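PDB 3C4N: FAD dependent oxidoreductase domain-containing protein from Deinococcus radiodurans R1, which probably acts as an FAD-dependent oxidoreductase of the ETF-QO/FixC family and binds ADP in a Rossmann-type nucleotide pocket. Local coordinates for residues A[226-240]-A[364-376]. Sequence-based numbering, arbitrary orientation.
Sequences GVIIVAAGAAGPALV and EELAPGLHLLLGG. With ADP (adenosine-5'-diphosphate), chain C.
Ile228 and Val230 pair with Gly369 to Leu373 through four backbone hydrogen bonds that make a parallel ladder. Ile228 N gives to Gly369 O at 2.8 Å and Ile228 O takes His371 N; Val230 N then gives to His371 O at 2.7 Å. The last rung, Leu373 N to Val230 O, is more bent, with the donor 39° out of the carbonyl plane. On the face towards helix 236-240, Leu370 CD1 lies across Ile228 CG2 at 3.8 Å and also reaches Val230 CG2. Val230 CG1, held anti to its own N (chi1 174°), meets Leu372 CD1 at 3.7 Å. Further out on this face the side chains of Val240 and Leu366 cross at about a right angle, Val240 CG2 against Leu366 CD1 at 4.2 Å. The other face carries Ile229, His371 and Leu373, packed against helices 46-58 and 379-398; the His371 ring offers its edge to Val227 CG1, and its buried ND1 has no polar partner in the model. Glu365 OE2 accepts from Gly369 N, bracing the type II turn from Ala367 to Leu370.

One water receives Gly233 N and donates to Leu373 O and, at 3.0 Å, to ADP O1B, linking the loop after strand 227-230 and strand 370-374 to the diphosphate. Strand 227-230 also pairs with 36-42, so 370-374 extends the parallel part of a mixed sheet, consistent with the Rossmann-type dinucleotide-binding domain of FAD-dependent oxidoreductases, here holding ADP.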
ATOM      1  N   GLY A 226      -2.426 -19.217  -9.281  1.00 25.83           N
ATOM      2  CA  GLY A 226      -3.450 -20.190  -9.634  1.00 25.24           C
ATOM      3  C   GLY A 226      -4.638 -19.507 -10.287  1.00 30.85           C
ATOM      4  O   GLY A 226      -5.325 -20.088 -11.129  1.00 31.70           O
ATOM      5  N   VAL A 227      -4.883 -18.264  -9.886  1.00 20.93           N
ATOM      6  CA  VAL A 227      -5.984 -17.496 -10.436  1.00 23.77           C
ATOM      7  C   VAL A 227      -5.542 -16.063 -10.672  1.00 24.64           C
ATOM      8  O   VAL A 227      -4.923 -15.449  -9.804  1.00 28.65           O
ATOM      9  CB  VAL A 227      -7.216 -17.479  -9.487  1.00 31.22           C
ATOM     10  CG1 VAL A 227      -8.383 -16.787 -10.179  1.00 30.45           C
ATOM     11  CG2 VAL A 227      -7.611 -18.901  -9.096  1.00 19.73           C
ATOM     12  N   ILE A 228      -5.862 -15.542 -11.856  1.00 26.41           N
ATOM     13  CA  ILE A 228      -5.510 -14.179 -12.248  1.00 19.10           C
ATOM     14  C   ILE A 228      -6.742 -13.379 -12.671  1.00 17.65           C
ATOM     15  O   ILE A 228      -7.405 -13.709 -13.659  1.00 11.70           O
ATOM     16  CB  ILE A 228      -4.524 -14.177 -13.436  1.00 21.07           C
ATOM     17  CG1 ILE A 228      -3.210 -14.845 -13.022  1.00 19.03           C
ATOM     18  CG2 ILE A 228      -4.315 -12.754 -13.934  1.00 12.58           C
ATOM     19  CD1 ILE A 228      -2.215 -15.018 -14.154  1.00 20.44           C
ATOM     20  N   ILE A 229      -7.034 -12.324 -11.916  1.00 16.54           N
ATOM     21  CA  ILE A 229      -8.162 -11.449 -12.205  1.00 13.35           C
ATOM     22  C   ILE A 229      -7.650 -10.180 -12.881  1.00 13.14           C
ATOM     23  O   ILE A 229      -6.884  -9.416 -12.295  1.00 14.06           O
ATOM     24  CB  ILE A 229      -8.914 -11.079 -10.912  1.00 10.45           C
ATOM     25  CG1 ILE A 229      -9.465 -12.352 -10.271  1.00  9.22           C
ATOM     26  CG2 ILE A 229     -10.027 -10.091 -11.207  1.00  6.69           C
ATOM     27  CD1 ILE A 229     -10.184 -12.112  -8.983  1.00 16.43           C
ATOM     28  N   VAL A 230      -8.075  -9.984 -14.128  1.00 17.98           N
ATOM     29  CA  VAL A 230      -7.692  -8.831 -14.935  1.00  4.15           C
ATOM     30  C   VAL A 230      -8.679  -7.685 -14.753  1.00  9.14           C
ATOM     31  O   VAL A 230      -9.697  -7.604 -15.441  1.00  7.83           O
ATOM     32  CB  VAL A 230      -7.635  -9.205 -16.434  1.00  9.67           C
ATOM     33  CG1 VAL A 230      -7.374  -7.986 -17.279  1.00  5.62           C
ATOM     34  CG2 VAL A 230      -6.566 -10.241 -16.670  1.00  7.28           C
ATOM     35  N   ALA A 231      -8.351  -6.797 -13.816  1.00 15.25           N
ATOM     36  CA  ALA A 231      -9.167  -5.625 -13.496  1.00 16.52           C
ATOM     37  C   ALA A 231      -8.424  -4.362 -13.918  1.00 11.96           C
ATOM     38  O   ALA A 231      -8.382  -3.396 -13.166  1.00 11.82           O
ATOM     39  CB  ALA A 231      -9.439  -5.578 -12.005  1.00  7.73           C
ATOM     40  N   ALA A 232      -7.860  -4.371 -15.125  1.00 12.60           N
ATOM     41  CA  ALA A 232      -7.103  -3.235 -15.606  1.00  3.79           C
ATOM     42  C   ALA A 232      -7.994  -2.191 -16.247  1.00  8.63           C
ATOM     43  O   ALA A 232      -7.511  -1.260 -16.883  1.00 14.52           O
ATOM     44  CB  ALA A 232      -6.041  -3.702 -16.594  1.00  3.59           C
ATOM     45  N   GLY A 233      -9.301  -2.333 -16.056  1.00 11.97           N
ATOM     46  CA  GLY A 233     -10.229  -1.391 -16.649  1.00 10.16           C
ATOM     47  C   GLY A 233     -10.166  -1.487 -18.165  1.00 16.92           C
ATOM     48  O   GLY A 233     -10.023  -2.574 -18.725  1.00 11.38           O
ATOM     49  N   ALA A 234     -10.259  -0.336 -18.823  1.00 15.81           N
ATOM     50  CA  ALA A 234     -10.227  -0.246 -20.277  1.00  8.96           C
ATOM     51  C   ALA A 234      -9.000  -0.920 -20.880  1.00 13.91           C
ATOM     52  O   ALA A 234      -9.028  -1.353 -22.030  1.00 18.56           O
ATOM     53  CB  ALA A 234     -10.278   1.206 -20.699  1.00  7.18           C
ATOM     54  N   ALA A 235      -7.923  -1.024 -20.108  1.00  8.60           N
ATOM     55  CA  ALA A 235      -6.713  -1.654 -20.613  1.00  4.46           C
ATOM     56  C   ALA A 235      -6.756  -3.176 -20.442  1.00  7.83           C
ATOM     57  O   ALA A 235      -5.819  -3.884 -20.821  1.00 12.88           O
ATOM     58  CB  ALA A 235      -5.478  -1.069 -19.897  1.00  6.44           C
ATOM     59  N   GLY A 236      -7.851  -3.682 -19.884  1.00 13.70           N
ATOM     60  CA  GLY A 236      -7.981  -5.118 -19.670  1.00 12.94           C
ATOM     61  C   GLY A 236      -8.003  -5.943 -20.943  1.00 20.45           C
ATOM     62  O   GLY A 236      -7.298  -6.942 -21.033  1.00 26.42           O
ATOM     63  N   PRO A 237      -8.820  -5.570 -21.941  1.00 22.34           N
ATOM     64  CA  PRO A 237      -8.886  -6.320 -23.201  1.00 19.86           C
ATOM     65  C   PRO A 237      -7.531  -6.475 -23.906  1.00 16.43           C
ATOM     66  O   PRO A 237      -7.161  -7.571 -24.313  1.00 17.27           O
ATOM     67  CB  PRO A 237      -9.885  -5.512 -24.019  1.00 19.00           C
ATOM     68  CG  PRO A 237     -10.859  -5.068 -22.954  1.00 18.53           C
ATOM     69  CD  PRO A 237      -9.923  -4.596 -21.856  1.00 22.44           C
ATOM     70  N   ALA A 238      -6.791  -5.385 -24.050  1.00 15.15           N
ATOM     71  CA  ALA A 238      -5.491  -5.457 -24.706  1.00 14.88           C
ATOM     72  C   ALA A 238      -4.513  -6.294 -23.895  1.00 17.74           C
ATOM     73  O   ALA A 238      -3.753  -7.086 -24.453  1.00 18.91           O
ATOM     74  CB  ALA A 238      -4.925  -4.052 -24.922  1.00 10.65           C
ATOM     75  N   LEU A 239      -4.521  -6.108 -22.579  1.00 19.90           N
ATOM     76  CA  LEU A 239      -3.631  -6.855 -21.703  1.00 17.40           C
ATOM     77  C   LEU A 239      -3.612  -8.336 -22.067  1.00 24.55           C
ATOM     78  O   LEU A 239      -2.551  -8.901 -22.339  1.00 22.69           O
ATOM     79  CB  LEU A 239      -4.070  -6.717 -20.251  1.00 16.29           C
ATOM     80  CG  LEU A 239      -3.106  -7.372 -19.264  1.00 15.87           C
ATOM     81  CD1 LEU A 239      -1.793  -6.582 -19.247  1.00 16.76           C
ATOM     82  CD2 LEU A 239      -3.720  -7.386 -17.872  1.00 17.91           C
ATOM     83  N   VAL A 240      -4.796  -8.949 -22.072  1.00 22.11           N
ATOM     84  CA  VAL A 240      -4.943 -10.366 -22.384  1.00 23.75           C
ATOM     85  C   VAL A 240      -4.656 -10.699 -23.844  1.00 22.97           C
ATOM     86  O   VAL A 240      -4.271 -11.821 -24.171  1.00 21.49           O
ATOM     87  CB  VAL A 240      -6.355 -10.859 -22.048  1.00 24.00           C
ATOM     88  CG1 VAL A 240      -6.655 -10.612 -20.587  1.00 15.81           C
ATOM     89  CG2 VAL A 240      -7.359 -10.164 -22.935  1.00 24.01           C
ATOM     90  N   GLU A 364     -15.793 -12.613 -16.812  1.00 18.13           N
ATOM     91  CA  GLU A 364     -15.813 -13.803 -17.620  1.00 16.98           C
ATOM     92  C   GLU A 364     -14.485 -14.529 -17.466  1.00 22.03           C
ATOM     93  O   GLU A 364     -13.460 -13.907 -17.201  1.00 26.20           O
ATOM     94  CB  GLU A 364     -16.065 -13.423 -19.081  1.00 27.14           C
ATOM     95  CG  GLU A 364     -14.918 -12.700 -19.750  1.00 28.38           C
ATOM     96  CD  GLU A 364     -15.318 -12.065 -21.078  1.00 34.81           C
ATOM     97  OE1 GLU A 364     -15.909 -12.766 -21.945  1.00 36.60           O
ATOM     98  OE2 GLU A 364     -15.031 -10.860 -21.252  1.00 18.31           O
ATOM     99  N   GLU A 365     -14.503 -15.847 -17.601  1.00 18.96           N
ATOM    100  CA  GLU A 365     -13.271 -16.608 -17.488  1.00 19.96           C
ATOM    101  C   GLU A 365     -12.852 -16.943 -18.921  1.00 24.46           C
ATOM    102  O   GLU A 365     -13.415 -17.837 -19.549  1.00 22.92           O
ATOM    103  CB  GLU A 365     -13.507 -17.876 -16.654  1.00 17.49           C
ATOM    104  CG  GLU A 365     -12.218 -18.569 -16.200  1.00 27.81           C
ATOM    105  CD  GLU A 365     -12.447 -19.887 -15.448  1.00 34.48           C
ATOM    106  OE1 GLU A 365     -13.510 -20.522 -15.639  1.00 28.57           O
ATOM    107  OE2 GLU A 365     -11.544 -20.295 -14.677  1.00 35.78           O
ATOM    108  N   LEU A 366     -11.878 -16.189 -19.430  1.00 23.99           N
ATOM    109  CA  LEU A 366     -11.366 -16.348 -20.788  1.00 22.36           C
ATOM    110  C   LEU A 366     -10.468 -17.566 -20.962  1.00 25.42           C
ATOM    111  O   LEU A 366     -10.078 -17.914 -22.075  1.00 28.38           O
ATOM    112  CB  LEU A 366     -10.589 -15.096 -21.206  1.00 24.10           C
ATOM    113  CG  LEU A 366     -11.386 -13.789 -21.217  1.00 18.59           C
ATOM    114  CD1 LEU A 366     -10.470 -12.602 -21.603  1.00 13.58           C
ATOM    115  CD2 LEU A 366     -12.529 -13.935 -22.193  1.00  5.17           C
ATOM    116  N   ALA A 367     -10.146 -18.210 -19.852  1.00 22.97           N
ATOM    117  CA  ALA A 367      -9.304 -19.389 -19.861  1.00 15.89           C
ATOM    118  C   ALA A 367      -9.237 -19.885 -18.432  1.00 26.89           C
ATOM    119  O   ALA A 367      -9.523 -19.145 -17.488  1.00 34.35           O
ATOM    120  CB  ALA A 367      -7.918 -19.041 -20.362  1.00 14.93           C
ATOM    121  N   PRO A 368      -8.854 -21.148 -18.247  1.00 29.49           N
ATOM    122  CA  PRO A 368      -8.768 -21.696 -16.897  1.00 28.92           C
ATOM    123  C   PRO A 368      -8.033 -20.771 -15.926  1.00 25.31           C
ATOM    124  O   PRO A 368      -6.871 -20.430 -16.141  1.00 20.49           O
ATOM    125  CB  PRO A 368      -8.048 -23.019 -17.127  1.00 32.37           C
ATOM    126  CG  PRO A 368      -8.623 -23.462 -18.453  1.00 28.54           C
ATOM    127  CD  PRO A 368      -8.539 -22.174 -19.259  1.00 29.72           C
ATOM    128  N   GLY A 369      -8.735 -20.360 -14.872  1.00 20.46           N
ATOM    129  CA  GLY A 369      -8.152 -19.492 -13.866  1.00 22.16           C
ATOM    130  C   GLY A 369      -7.933 -18.042 -14.267  1.00 24.81           C
ATOM    131  O   GLY A 369      -7.422 -17.253 -13.470  1.00 21.68           O
ATOM    132  N   LEU A 370      -8.320 -17.692 -15.492  1.00 20.10           N
ATOM    133  CA  LEU A 370      -8.158 -16.332 -15.999  1.00 24.38           C
ATOM    134  C   LEU A 370      -9.493 -15.596 -16.158  1.00 24.53           C
ATOM    135  O   LEU A 370     -10.334 -15.996 -16.968  1.00 25.15           O
ATOM    136  CB  LEU A 370      -7.432 -16.349 -17.346  1.00 12.70           C
ATOM    137  CG  LEU A 370      -7.064 -14.972 -17.889  1.00 15.79           C
ATOM    138  CD1 LEU A 370      -6.009 -14.352 -16.969  1.00 19.00           C
ATOM    139  CD2 LEU A 370      -6.516 -15.091 -19.295  1.00 20.35           C
ATOM    140  N   HIS A 371      -9.678 -14.523 -15.388  1.00 21.92           N
ATOM    141  CA  HIS A 371     -10.911 -13.737 -15.441  1.00 17.04           C
ATOM    142  C   HIS A 371     -10.700 -12.301 -15.872  1.00 13.54           C
ATOM    143  O   HIS A 371      -9.734 -11.657 -15.465  1.00 18.06           O
ATOM    144  CB  HIS A 371     -11.606 -13.717 -14.082  1.00  9.44           C
ATOM    145  CG  HIS A 371     -11.970 -15.074 -13.580  1.00 14.31           C
ATOM    146  ND1 HIS A 371     -11.107 -15.842 -12.830  1.00 18.25           N
ATOM    147  CD2 HIS A 371     -13.076 -15.828 -13.774  1.00 18.59           C
ATOM    148  CE1 HIS A 371     -11.667 -17.013 -12.583  1.00 13.80           C
ATOM    149  NE2 HIS A 371     -12.861 -17.032 -13.144  1.00 19.92           N
ATOM    150  N   LEU A 372     -11.615 -11.802 -16.694  1.00 10.84           N
ATOM    151  CA  LEU A 372     -11.556 -10.421 -17.152  1.00 15.32           C
ATOM    152  C   LEU A 372     -12.726  -9.655 -16.524  1.00 13.89           C
ATOM    153  O   LEU A 372     -13.887  -9.905 -16.845  1.00 20.10           O
ATOM    154  CB  LEU A 372     -11.629 -10.362 -18.682  1.00 11.24           C
ATOM    155  CG  LEU A 372     -11.802  -8.972 -19.313  1.00 19.69           C
ATOM    156  CD1 LEU A 372     -10.619  -8.077 -18.977  1.00 16.63           C
ATOM    157  CD2 LEU A 372     -11.931  -9.129 -20.816  1.00 21.20           C
ATOM    158  N   LEU A 373     -12.399  -8.730 -15.624  1.00 16.49           N
ATOM    159  CA  LEU A 373     -13.375  -7.912 -14.905  1.00 12.24           C
ATOM    160  C   LEU A 373     -13.547  -6.574 -15.591  1.00 14.37           C
ATOM    161  O   LEU A 373     -12.583  -5.836 -15.778  1.00 20.69           O
ATOM    162  CB  LEU A 373     -12.893  -7.676 -13.466  1.00 15.52           C
ATOM    163  CG  LEU A 373     -13.744  -6.869 -12.470  1.00 10.07           C
ATOM    164  CD1 LEU A 373     -15.164  -7.411 -12.457  1.00 14.48           C
ATOM    165  CD2 LEU A 373     -13.127  -6.957 -11.072  1.00  1.06           C
ATOM    166  N   LEU A 374     -14.778  -6.262 -15.962  1.00 14.11           N
ATOM    167  CA  LEU A 374     -15.065  -5.001 -16.618  1.00 13.54           C
ATOM    168  C   LEU A 374     -16.088  -4.219 -15.808  1.00 11.59           C
ATOM    169  O   LEU A 374     -17.062  -4.788 -15.298  1.00 14.21           O
ATOM    170  CB  LEU A 374     -15.597  -5.257 -18.033  1.00  9.22           C
ATOM    171  CG  LEU A 374     -14.636  -5.151 -19.226  1.00 15.24           C
ATOM    172  CD1 LEU A 374     -13.259  -5.602 -18.845  1.00  1.59           C
ATOM    173  CD2 LEU A 374     -15.178  -5.955 -20.403  1.00  1.27           C
ATOM    174  N   GLY A 375     -15.836  -2.919 -15.687  1.00 12.39           N
ATOM    175  CA  GLY A 375     -16.721  -2.008 -14.982  1.00  7.35           C
ATOM    176  C   GLY A 375     -17.566  -1.319 -16.037  1.00  9.65           C
ATOM    177  O   GLY A 375     -18.612  -1.842 -16.407  1.00 14.81           O
ATOM    178  N   GLY A 376     -17.126  -0.163 -16.536  1.00  8.80           N
ATOM    179  CA  GLY A 376     -17.888   0.522 -17.573  1.00  9.98           C
ATOM    180  C   GLY A 376     -18.789   1.673 -17.143  1.00 15.63           C
ATOM    181  O   GLY A 376     -18.925   1.946 -15.948  1.00 17.23           O
TER
HETATM  182  PB  ADP C 411     -11.888   0.270 -13.306  1.00 25.71           P
HETATM  183  O1B ADP C 411     -12.481  -0.793 -14.116  1.00 19.79           O
HETATM  184  O2B ADP C 411     -12.111  -0.007 -11.746  1.00 30.48           O
HETATM  185  O3B ADP C 411     -12.536   1.699 -13.692  1.00 33.15           O
HETATM  186  PA  ADP C 411      -9.682   1.720 -13.538  1.00 19.51           P
HETATM  187  O1A ADP C 411      -9.468   2.161 -14.930  1.00 20.72           O
HETATM  188  O2A ADP C 411     -10.608   2.810 -12.779  1.00 16.15           O
HETATM  189  O3A ADP C 411     -10.336   0.255 -13.499  1.00 33.91           O
HETATM  190  O5' ADP C 411      -8.328   1.413 -12.744  1.00 23.42           O
HETATM  191  C5' ADP C 411      -7.999   0.076 -12.963  1.00  1.38           C
HETATM  192  C4' ADP C 411      -6.538  -0.162 -12.686  1.00 21.87           C
HETATM  193  O4' ADP C 411      -5.657  -1.092 -13.368  1.00 20.34           O
HETATM  194  C3' ADP C 411      -6.088   1.225 -13.026  1.00 23.76           C
HETATM  195  O3' ADP C 411      -6.287   2.090 -11.908  1.00 29.30           O
HETATM  196  C2' ADP C 411      -4.621   1.074 -13.435  1.00 19.30           C
HETATM  197  O2' ADP C 411      -3.786   1.899 -12.604  1.00 34.85           O
HETATM  198  C1' ADP C 411      -4.358  -0.450 -13.280  1.00 19.31           C
HETATM  199  N9  ADP C 411      -3.659  -1.059 -14.365  1.00 21.28           N
HETATM  200  C8  ADP C 411      -3.969  -0.868 -15.720  1.00 28.02           C
HETATM  201  N7  ADP C 411      -3.109  -1.545 -16.461  1.00 21.84           N
HETATM  202  C5  ADP C 411      -2.255  -2.223 -15.648  1.00 19.81           C
HETATM  203  C6  ADP C 411      -1.226  -3.183 -15.830  1.00 18.33           C
HETATM  204  N6  ADP C 411      -1.085  -3.865 -17.058  1.00 15.62           N
HETATM  205  N1  ADP C 411      -0.553  -3.637 -14.749  1.00 18.42           N
HETATM  206  C2  ADP C 411      -0.856  -3.230 -13.517  1.00 16.54           C
HETATM  207  N3  ADP C 411      -1.815  -2.411 -13.280  1.00 19.53           N
HETATM  208  C4  ADP C 411      -2.621  -1.916 -14.306  1.00 18.48           C
HETATM  209  O   HOH W   1     -11.489  -3.616 -14.303  1.00 13.85           O
HETATM  210  O   HOH W   2     -10.037  -4.925 -17.264  1.00 19.44           O